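Long-range contacts in kelch domain-containing protein (Colletotrichum graminicola M1.001, PDB 5C86), which oxidises alcohols, probably to the corresponding aldehydes at a copper centre, as a fungal relative of galactose oxidase and glyoxal oxidase: residues Ser33-Trp39 with Leu353-Asn357; Gly129-Ile134 with Asn145-Pro151; Ala399-Met405 with Lys443-Val449. All blocks are in the same frame, centred on the assembly; numbering follows the deposited sequence. Where two conformers were deposited one is given.

In the fold
The three contacts sample different parts of a fold whose copper ligands, Tyr120, His335 and His423, come from distant points of the sequence; no copper is bound in this apo form. Contact 1 joins two loops beside that site: side chains of Leu353 and His335 come within about 4 Å. Contact 2 is nested inside the chain loop that contact 1 closes. It belongs to a kelch blade, with Val133 about 11 Å from Tyr120, side chain to side chain. Contact 3, its centre about 46 Å from that of contact 1 and on the opposite side of the chain's centre, lies away from the metal site, although the early-set domain it belongs to also carries His423.

Contact 1 of 3, residues Ser33-Trp39 with Leu353-Asn357; sequences SGWPNRW and LCGAN
Leu353 sets its two methyl groups against the bend of Ser33-Trp39. With CG anti to the backbone N, chi1 (-158°) turns CG to the Asn37-Arg38 peptide, and chi2 (73°) splits the methyls between peptide and ring: CD1 lies 3.4 Å from Arg38 N, while CD2 meets the indole of Trp39 at CD1, 3.8 Å off, the two side chains crossing at a slant. The carbonyl of Leu353 comes to the same ring from its edge, near the indole plane, with Leu353 O 3.0 Å from Trp39 CD1. A forked aliphatic end suits the place, one methyl meeting the backbone and the other the ring.

Beyond it Gly355 N donates to Asn37 O at 3.0 Å, within the carbonyl plane. Gly355 adopts backbone angles at which a CB would collide with the preceding carbonyl; its CA touches Arg38 CB at 3.5 Å. The amide of Asn37 passes alongside Ala356, ND2 to CA 3.7 Å, and is held by Arg38 NH1, which donates to a lone pair of Asn37 OD1 (2.8 Å). Trp35 CD1 lies over the centre of one guanidinium face. A water accepts from Asn37 ND2.

Trp39 is stacked on Phe72, while Cys354 belongs to a short disulfide loop with Cys358. The two loops lie beside the copper ligands His335 and Tyr120 of a galactose oxidase-like fold, probably helping to shape the surroundings of the active site.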
loop_
_atom_site.group_PDB
_atom_site.type_symbol
_atom_site.label_atom_id
_atom_site.label_comp_id
_atom_site.label_asym_id
_atom_site.label_seq_id
_atom_site.Cartn_x
_atom_site.Cartn_y
_atom_site.Cartn_z
ATOM N N SER A 33 2.725 -8.944 -15.941
ATOM C CA SER A 33 4.091 -9.201 -16.377
ATOM C C SER A 33 4.075 -9.047 -17.914
ATOM O O SER A 33 3.064 -8.578 -18.479
ATOM C CB SER A 33 4.497 -10.635 -16.058
ATOM O OG SER A 33 3.632 -11.520 -16.696
ATOM N N GLY A 34 5.109 -9.623 -18.529
ATOM C CA GLY A 34 5.102 -9.782 -20.023
ATOM C C GLY A 34 4.159 -10.776 -20.580
ATOM O O GLY A 34 4.113 -10.911 -21.824
ATOM N N TRP A 35 3.409 -11.441 -19.766
ATOM C CA TRP A 35 2.259 -12.246 -20.174
ATOM C C TRP A 35 1.053 -11.933 -19.330
ATOM O O TRP A 35 1.160 -11.488 -18.172
ATOM C CB TRP A 35 2.528 -13.735 -20.013
ATOM C CG TRP A 35 3.730 -14.226 -20.825
ATOM C CD1 TRP A 35 3.673 -14.854 -22.069
ATOM C CD2 TRP A 35 5.114 -14.179 -20.454
ATOM N NE1 TRP A 35 4.956 -15.126 -22.488
ATOM C CE2 TRP A 35 5.861 -14.734 -21.519
ATOM C CE3 TRP A 35 5.821 -13.668 -19.353
ATOM C CZ2 TRP A 35 7.285 -14.805 -21.483
ATOM C CZ3 TRP A 35 7.220 -13.765 -19.288
ATOM C CH2 TRP A 35 7.949 -14.364 -20.365
ATOM N N PRO A 36 -0.132 -12.286 -19.792
ATOM C CA PRO A 36 -1.355 -12.113 -18.964
ATOM C C PRO A 36 -1.521 -13.091 -17.791
ATOM O O PRO A 36 -2.279 -12.870 -16.815
ATOM C CB PRO A 36 -2.498 -12.350 -19.996
ATOM C CG PRO A 36 -1.768 -13.065 -21.138
ATOM C CD PRO A 36 -0.424 -12.498 -21.218
ATOM N N ASN A 37 -0.913 -14.283 -17.941
ATOM C CA ASN A 37 -1.208 -15.424 -17.148
ATOM C C ASN A 37 0.038 -16.224 -16.634
ATOM O O ASN A 37 -0.137 -17.302 -16.084
ATOM C CB ASN A 37 -2.083 -16.373 -17.964
ATOM C CG ASN A 37 -1.384 -16.833 -19.255
ATOM O OD1 ASN A 37 -0.278 -16.427 -19.595
ATOM N ND2 ASN A 37 -2.108 -17.588 -20.024
ATOM N N ARG A 38 1.243 -15.735 -16.774
ATOM C CA ARG A 38 2.365 -16.498 -16.245
ATOM C C ARG A 38 3.454 -15.454 -16.268
ATOM O O ARG A 38 3.142 -14.371 -16.565
ATOM C CB ARG A 38 2.621 -17.726 -17.151
ATOM C CG ARG A 38 2.828 -17.320 -18.601
ATOM C CD ARG A 38 2.545 -18.522 -19.488
ATOM N NE ARG A 38 3.022 -18.445 -20.864
ATOM C CZ ARG A 38 2.239 -18.130 -21.888
ATOM N NH1 ARG A 38 0.996 -17.796 -21.628
ATOM N NH2 ARG A 38 2.704 -18.110 -23.153
ATOM N N TRP A 39 4.687 -15.788 -15.886
ATOM C CA TRP A 39 5.859 -14.966 -15.659
ATOM C C TRP A 39 7.103 -15.813 -15.805
ATOM O O TRP A 39 6.969 -17.067 -15.735
ATOM C CB TRP A 39 5.869 -14.303 -14.219
ATOM C CG TRP A 39 5.867 -15.391 -13.200
ATOM C CD1 TRP A 39 4.786 -16.006 -12.725
ATOM C CD2 TRP A 39 7.007 -15.979 -12.553
ATOM N NE1 TRP A 39 5.150 -17.003 -11.825
ATOM C CE2 TRP A 39 6.509 -17.022 -11.725
ATOM C CE3 TRP A 39 8.371 -15.764 -12.618
ATOM C CZ2 TRP A 39 7.353 -17.831 -10.943
ATOM C CZ3 TRP A 39 9.225 -16.584 -11.847
ATOM C CH2 TRP A 39 8.668 -17.629 -11.039
ATOM N N LEU A 353 -0.943 -16.429 -11.213
ATOM C CA LEU A 353 -0.004 -16.091 -12.242
ATOM C C LEU A 353 0.999 -17.263 -12.338
ATOM O O LEU A 353 2.161 -17.147 -11.992
ATOM C CB LEU A 353 0.758 -14.715 -12.089
ATOM C CG LEU A 353 1.320 -14.148 -13.397
ATOM C CD1 LEU A 353 0.234 -13.595 -14.335
ATOM C CD2 LEU A 353 2.361 -13.074 -13.196
ATOM N N CYS A 354 0.518 -18.392 -12.812
ATOM C CA CYS A 354 1.331 -19.595 -12.783
ATOM C C CYS A 354 1.115 -20.517 -13.948
ATOM O O CYS A 354 1.296 -21.730 -13.812
ATOM C CB CYS A 354 1.061 -20.300 -11.479
ATOM S SG CYS A 354 -0.652 -20.276 -10.926
ATOM N N GLY A 355 0.746 -19.942 -15.074
ATOM C CA GLY A 355 0.792 -20.638 -16.401
ATOM C C GLY A 355 -0.529 -20.616 -17.118
ATOM O O GLY A 355 -1.529 -20.340 -16.572
ATOM N N ALA A 356 -0.544 -20.981 -18.396
ATOM C CA ALA A 356 -1.815 -21.158 -19.117
ATOM C C ALA A 356 -2.689 -22.306 -18.547
ATOM O O ALA A 356 -2.227 -23.419 -18.223
ATOM C CB ALA A 356 -1.517 -21.403 -20.633
ATOM N N ASN A 357 -3.976 -22.044 -18.381
ATOM C CA ASN A 357 -4.907 -23.010 -17.784
ATOM C C ASN A 357 -4.530 -23.475 -16.414
ATOM O O ASN A 357 -4.873 -24.597 -16.044
ATOM C CB ASN A 357 -5.084 -24.295 -18.659
ATOM C CG ASN A 357 -5.681 -24.013 -20.017
ATOM O OD1 ASN A 357 -6.347 -22.998 -20.211
ATOM N ND2 ASN A 357 -5.451 -24.939 -20.983
HETATM O O HOH W 1 -4.829 -18.720 -18.927
#

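Contact 2 of 3, residues Gly129-Ile134 with Asn145-Pro151; sequences GKIFVI and NGEVYDP
Val133 and Glu147 lie side by side on one face of the sheet, Val133 CG2 resting 3.5 Å from Glu147 CG. Glu147 holds CG between its backbone N and carbonyl carbon (chi1 63°), a position that brings the methylene against the valine before the chain runs on, extended, to its carboxylate. That group, buried, is satisfied by a salt bridge to Arg118 and by the backbone N-H groups of Gln115 and Ile116; glutamate thus offers an apolar stem and an acceptor-rich end.

On the same face Ile131 and Tyr149 point together, CB to CB 4.0 Å. With chi1 of Tyr149 near 180°, the ring swings away from the isoleucine and turns its edge, at CD2, to Ile131 CG1; the hydroxyl goes on to bond Asn154.

The other face carries Phe132, whose ring meets the neighbouring strand obliquely, Phe132 CD1 3.5 Å from Glu147 O and CE1 4.2 Å from Gly146 CA. Glycine suits position Gly146, where the Phe132 ring and Ile134 lie close to its CA. Lys130, at the end of the strand, extends obliquely past Val148, Lys130 CB to Val148 CG2 3.6 Å, to lie near Asp150. The charges stay beyond salt-bridge range, Lys130 NZ to Asp150 OD2 4.4 Å, and Asp150 OD1 pairs with Lys152.

Four backbone bonds, two each for the pairs Ile131-Tyr149 and Val133-Glu147, tie the strands together. These are the two inner strands of a four-stranded antiparallel sheet, one blade of a kelch beta-propeller.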
loop_
_atom_site.group_PDB
_atom_site.type_symbol
_atom_site.label_atom_id
_atom_site.label_comp_id
_atom_site.label_asym_id
_atom_site.label_seq_id
_atom_site.Cartn_x
_atom_site.Cartn_y
_atom_site.Cartn_z
ATOM N N GLY A 129 10.661 13.486 -0.911
ATOM C CA GLY A 129 10.179 13.162 -2.180
ATOM C C GLY A 129 11.117 12.225 -2.982
ATOM O O GLY A 129 10.818 11.911 -4.134
ATOM N N LYS A 130 12.109 11.710 -2.315
ATOM C CA LYS A 130 13.024 10.767 -2.983
ATOM C C LYS A 130 12.441 9.379 -2.887
ATOM O O LYS A 130 11.495 9.158 -2.135
ATOM C CB LYS A 130 14.427 10.839 -2.352
ATOM C CG LYS A 130 15.072 12.177 -2.667
ATOM C CD LYS A 130 16.474 12.213 -2.115
ATOM C CE LYS A 130 17.105 13.548 -2.503
ATOM N NZ LYS A 130 18.399 13.712 -1.787
ATOM N N ILE A 131 12.984 8.450 -3.667
ATOM C CA ILE A 131 12.487 7.046 -3.673
ATOM C C ILE A 131 13.576 6.141 -3.145
ATOM O O ILE A 131 14.664 6.036 -3.800
ATOM C CB ILE A 131 12.034 6.522 -5.018
ATOM C CG1 ILE A 131 11.120 7.443 -5.813
ATOM C CG2 ILE A 131 11.532 5.123 -4.864
ATOM C CD1 ILE A 131 9.831 7.878 -5.141
ATOM N N PHE A 132 13.387 5.535 -1.996
ATOM C CA PHE A 132 14.396 4.658 -1.329
ATOM C C PHE A 132 14.031 3.234 -1.631
ATOM O O PHE A 132 12.835 2.844 -1.459
ATOM C CB PHE A 132 14.401 4.910 0.163
ATOM C CG PHE A 132 15.254 4.018 0.976
ATOM C CD1 PHE A 132 16.646 4.036 0.855
ATOM C CD2 PHE A 132 14.671 3.099 1.849
ATOM C CE1 PHE A 132 17.432 3.279 1.724
ATOM C CE2 PHE A 132 15.475 2.283 2.668
ATOM C CZ PHE A 132 16.860 2.371 2.606
ATOM N N VAL A 133 15.024 2.436 -2.042
ATOM C CA VAL A 133 14.780 0.972 -2.187
ATOM C C VAL A 133 15.837 0.210 -1.427
ATOM O O VAL A 133 17.002 0.682 -1.292
ATOM C CB VAL A 133 14.743 0.481 -3.650
ATOM C CG1 VAL A 133 13.755 1.238 -4.515
ATOM C CG2 VAL A 133 16.092 0.631 -4.341
ATOM N N ILE A 134 15.450 -0.976 -0.948
ATOM C CA ILE A 134 16.403 -1.831 -0.312
ATOM C C ILE A 134 15.956 -3.274 -0.431
ATOM O O ILE A 134 14.761 -3.583 -0.483
ATOM C CB ILE A 134 16.674 -1.407 1.152
ATOM C CG1 ILE A 134 17.976 -2.063 1.718
ATOM C CG2 ILE A 134 15.460 -1.702 2.066
ATOM C CD1 ILE A 134 18.450 -1.458 2.996
ATOM N N ASN A 145 21.856 -3.836 -1.247
ATOM C CA ASN A 145 21.922 -2.731 -0.374
ATOM C C ASN A 145 21.049 -1.541 -0.789
ATOM O O ASN A 145 20.400 -1.577 -1.826
ATOM C CB ASN A 145 23.381 -2.290 -0.153
ATOM C CG ASN A 145 24.204 -3.349 0.513
ATOM O OD1 ASN A 145 23.788 -3.967 1.482
ATOM N ND2 ASN A 145 25.456 -3.493 0.078
ATOM N N GLY A 146 20.984 -0.573 0.126
ATOM C CA GLY A 146 20.088 0.582 -0.074
ATOM C C GLY A 146 20.548 1.567 -1.086
ATOM O O GLY A 146 21.773 1.802 -1.229
ATOM N N GLU A 147 19.604 2.135 -1.860
ATOM C CA GLU A 147 19.895 3.192 -2.769
ATOM C C GLU A 147 18.718 4.139 -2.812
ATOM O O GLU A 147 17.577 3.756 -2.467
ATOM C CB GLU A 147 20.280 2.710 -4.130
ATOM C CG GLU A 147 19.257 1.905 -4.966
ATOM C CD GLU A 147 19.850 1.527 -6.293
ATOM O OE1 GLU A 147 19.999 0.317 -6.554
ATOM O OE2 GLU A 147 20.117 2.435 -7.109
ATOM N N VAL A 148 18.974 5.322 -3.314
ATOM C CA VAL A 148 17.940 6.392 -3.317
ATOM C C VAL A 148 17.892 7.116 -4.639
ATOM O O VAL A 148 18.944 7.447 -5.237
ATOM C CB VAL A 148 18.110 7.282 -2.130
ATOM C CG1 VAL A 148 19.414 8.101 -2.115
ATOM C CG2 VAL A 148 16.896 8.243 -1.983
ATOM N N TYR A 149 16.665 7.327 -5.153
ATOM C CA TYR A 149 16.395 7.984 -6.377
ATOM C C TYR A 149 15.981 9.458 -6.125
ATOM O O TYR A 149 15.026 9.720 -5.379
ATOM C CB TYR A 149 15.320 7.314 -7.157
ATOM C CG TYR A 149 15.002 7.901 -8.477
ATOM C CD1 TYR A 149 15.907 7.842 -9.553
ATOM C CD2 TYR A 149 13.815 8.534 -8.709
ATOM C CE1 TYR A 149 15.578 8.348 -10.783
ATOM C CE2 TYR A 149 13.454 9.083 -9.947
ATOM C CZ TYR A 149 14.366 9.019 -11.033
ATOM O OH TYR A 149 14.040 9.607 -12.273
ATOM N N ASP A 150 16.613 10.392 -6.830
ATOM C CA ASP A 150 16.266 11.817 -6.719
ATOM C C ASP A 150 15.569 12.117 -8.002
ATOM O O ASP A 150 16.175 12.203 -9.058
ATOM C CB ASP A 150 17.514 12.675 -6.536
ATOM C CG ASP A 150 17.184 14.196 -6.478
ATOM O OD1 ASP A 150 16.106 14.568 -6.947
ATOM O OD2 ASP A 150 18.013 14.953 -5.993
ATOM N N PRO A 151 14.248 12.332 -8.003
ATOM C CA PRO A 151 13.514 12.475 -9.217
ATOM C C PRO A 151 13.791 13.790 -9.917
ATOM O O PRO A 151 13.557 13.887 -11.092
ATOM C CB PRO A 151 12.031 12.361 -8.785
ATOM C CG PRO A 151 12.065 12.738 -7.381
ATOM C CD PRO A 151 13.333 12.157 -6.852
#

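Contact 3 of 3, residues Ala399-Met405 with Lys443-Val449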
loop_
_atom_site.group_PDB
_atom_site.type_symbol
_atom_site.label_atom_id
_atom_site.label_comp_id
_atom_site.label_asym_id
_atom_site.label_seq_id
_atom_site.Cartn_x
_atom_site.Cartn_y
_atom_site.Cartn_z
ATOM N N ALA A 399 -0.360 23.776 5.376
ATOM C CA ALA A 399 -1.222 24.725 4.689
ATOM C C ALA A 399 -2.660 24.382 4.985
ATOM O O ALA A 399 -3.020 23.215 5.223
ATOM C CB ALA A 399 -0.940 24.710 3.237
ATOM N N PRO A 400 -3.504 25.372 4.972
ATOM C CA PRO A 400 -4.894 25.136 5.183
ATOM C C PRO A 400 -5.605 24.683 3.918
ATOM O O PRO A 400 -5.224 25.055 2.820
ATOM C CB PRO A 400 -5.424 26.530 5.619
ATOM C CG PRO A 400 -4.591 27.472 4.798
ATOM C CD PRO A 400 -3.224 26.823 4.781
ATOM N N ILE A 401 -6.685 23.898 4.109
ATOM C CA ILE A 401 -7.620 23.527 3.071
ATOM C C ILE A 401 -9.013 23.734 3.672
ATOM O O ILE A 401 -9.327 23.178 4.740
ATOM C CB ILE A 401 -7.513 22.073 2.693
ATOM C CG1 ILE A 401 -6.149 21.781 2.098
ATOM C CG2 ILE A 401 -8.529 21.704 1.595
ATOM C CD1 ILE A 401 -5.982 20.267 1.845
ATOM N N THR A 402 -9.846 24.514 3.008
ATOM C CA THR A 402 -11.217 24.623 3.383
ATOM C C THR A 402 -12.045 23.640 2.518
ATOM O O THR A 402 -11.963 23.701 1.272
ATOM C CB THR A 402 -11.761 26.062 3.236
ATOM O OG1 THR A 402 -11.004 26.916 4.118
ATOM C CG2 THR A 402 -13.214 26.149 3.641
ATOM N N ILE A 403 -12.833 22.816 3.181
ATOM C CA ILE A 403 -13.631 21.754 2.606
ATOM C C ILE A 403 -15.065 22.239 2.719
ATOM O O ILE A 403 -15.504 22.455 3.848
ATOM C CB ILE A 403 -13.448 20.461 3.364
ATOM C CG1 ILE A 403 -11.974 20.049 3.429
ATOM C CG2 ILE A 403 -14.353 19.355 2.737
ATOM C CD1 ILE A 403 -11.561 19.352 4.679
ATOM N N THR A 404 -15.783 22.343 1.627
ATOM C CA THR A 404 -17.228 22.753 1.762
ATOM C C THR A 404 -18.087 21.526 1.447
ATOM O O THR A 404 -17.956 20.959 0.384
ATOM C CB THR A 404 -17.524 23.843 0.766
ATOM O OG1 THR A 404 -16.644 24.951 1.028
ATOM C CG2 THR A 404 -18.955 24.298 0.906
ATOM N N MET A 405 -18.894 21.146 2.403
ATOM C CA MET A 405 -19.812 20.011 2.353
ATOM C C MET A 405 -21.113 20.463 1.769
ATOM O O MET A 405 -21.577 21.584 2.021
ATOM C CB MET A 405 -20.013 19.394 3.720
ATOM C CG MET A 405 -18.705 19.000 4.429
ATOM S SD MET A 405 -17.687 17.872 3.424
ATOM C CE MET A 405 -18.818 16.487 3.347
ATOM N N LYS A 443 -21.132 23.670 7.151
ATOM C CA LYS A 443 -20.835 23.259 5.755
ATOM C C LYS A 443 -19.354 23.426 5.409
ATOM O O LYS A 443 -18.692 22.504 4.873
ATOM C CB LYS A 443 -21.675 24.030 4.776
ATOM C CG LYS A 443 -23.172 23.650 4.808
ATOM C CD LYS A 443 -24.027 24.402 3.747
ATOM C CE LYS A 443 -23.407 24.764 2.328
ATOM N NZ LYS A 443 -22.828 23.947 1.133
ATOM N N SER A 444 -18.787 24.531 5.793
ATOM C CA SER A 444 -17.405 24.778 5.432
ATOM C C SER A 444 -16.574 24.449 6.707
ATOM O O SER A 444 -16.939 24.833 7.832
ATOM C CB SER A 444 -17.191 26.243 5.077
ATOM O OG SER A 444 -17.732 26.421 3.765
ATOM N N PHE A 445 -15.504 23.666 6.513
ATOM C CA PHE A 445 -14.604 23.240 7.554
ATOM C C PHE A 445 -13.213 23.460 7.089
ATOM O O PHE A 445 -12.866 23.079 5.963
ATOM C CB PHE A 445 -14.786 21.811 7.919
ATOM C CG PHE A 445 -16.086 21.524 8.539
ATOM C CD1 PHE A 445 -17.201 21.394 7.739
ATOM C CD2 PHE A 445 -16.199 21.398 9.922
ATOM C CE1 PHE A 445 -18.434 21.184 8.325
ATOM C CE2 PHE A 445 -17.438 21.177 10.496
ATOM C CZ PHE A 445 -18.537 21.115 9.657
ATOM N N THR A 446 -12.343 23.986 7.940
ATOM C CA THR A 446 -10.991 24.187 7.501
ATOM C C THR A 446 -10.073 23.275 8.315
ATOM O O THR A 446 -10.187 23.194 9.519
ATOM C CB THR A 446 -10.550 25.664 7.646
ATOM O OG1 THR A 446 -11.426 26.475 6.805
ATOM C CG2 THR A 446 -9.090 25.853 7.257
ATOM N N VAL A 447 -9.198 22.597 7.618
ATOM C CA VAL A 447 -8.182 21.710 8.173
ATOM C C VAL A 447 -6.821 22.260 7.825
ATOM O O VAL A 447 -6.680 23.093 6.917
ATOM C CB VAL A 447 -8.301 20.258 7.591
ATOM C CG1 VAL A 447 -9.611 19.640 7.980
ATOM C CG2 VAL A 447 -8.056 20.184 6.067
ATOM N N ASN A 448 -5.793 21.748 8.495
ATOM C CA ASN A 448 -4.457 22.044 8.015
ATOM C C ASN A 448 -3.738 20.719 7.772
ATOM O O ASN A 448 -3.752 19.795 8.596
ATOM C CB ASN A 448 -3.624 22.797 9.064
ATOM C CG ASN A 448 -4.049 24.198 9.335
ATOM O OD1 ASN A 448 -4.912 24.812 8.662
ATOM N ND2 ASN A 448 -3.369 24.767 10.318
ATOM N N VAL A 449 -2.964 20.700 6.704
ATOM C CA VAL A 449 -2.068 19.568 6.445
ATOM C C VAL A 449 -0.973 19.542 7.521
ATOM O O VAL A 449 -0.508 20.623 7.825
ATOM C CB VAL A 449 -1.452 19.689 5.086
ATOM C CG1 VAL A 449 -0.421 18.608 4.857
ATOM C CG2 VAL A 449 -2.535 19.591 4.031
#
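Backbone bonds do the main joining between Ala399-Met405 and Lys443-Val449. Ile401 exchanges a reciprocal pair with Val447, and Ile403 another with Phe445; the most linear runs from Ile403 N to Phe445 O (2.8 Å, 176° at the hydrogen). Val449 N to Ala399 O and Met405 N to Lys443 O extend the pattern at the two ends. Pro400 suits a non-hydrogen-bonded pair with Asn448, where no N-H is required by this neighbour; Pro400 CA lies 3.2 Å from Val447 O.

Hydroxyl groups meet on the more exposed face. Thr402 OG1 and Thr446 OG1 share a hydrogen bond of 2.8 Å, and Thr404 OG1 and Ser444 OG a longer one of 3.3 Å, either partner being a possible donor. All four hydroxyls stand anti to their carbonyl carbons (chi1 from -59° to -76°), a shared rotamer that sets each pair on the same face, close enough to meet. Beta-branched threonine suits an extended strand, while its hydroxyl can pair with a partner on the neighbouring strand.

This two-faced pairing fits the immunoglobulin-like sandwich of the early-set domain, in which strands 400-405 and 444-448 are neighbours.

Apolar contacts occupy the inner face. Ile403 CD1 crosses diagonally to Val447 CG1 at 3.8 Å, while Ile401 CB meets Val447 CG2 at 3.9 Å. Leu463 of the facing strand 459-466 covers both isoleucines, and Phe445 meets the ring of Phe413.

One charged group completes the set: Lys443 bends at its third and fourth torsions, curling NZ back to donate to Met405 O at 2.8 Å.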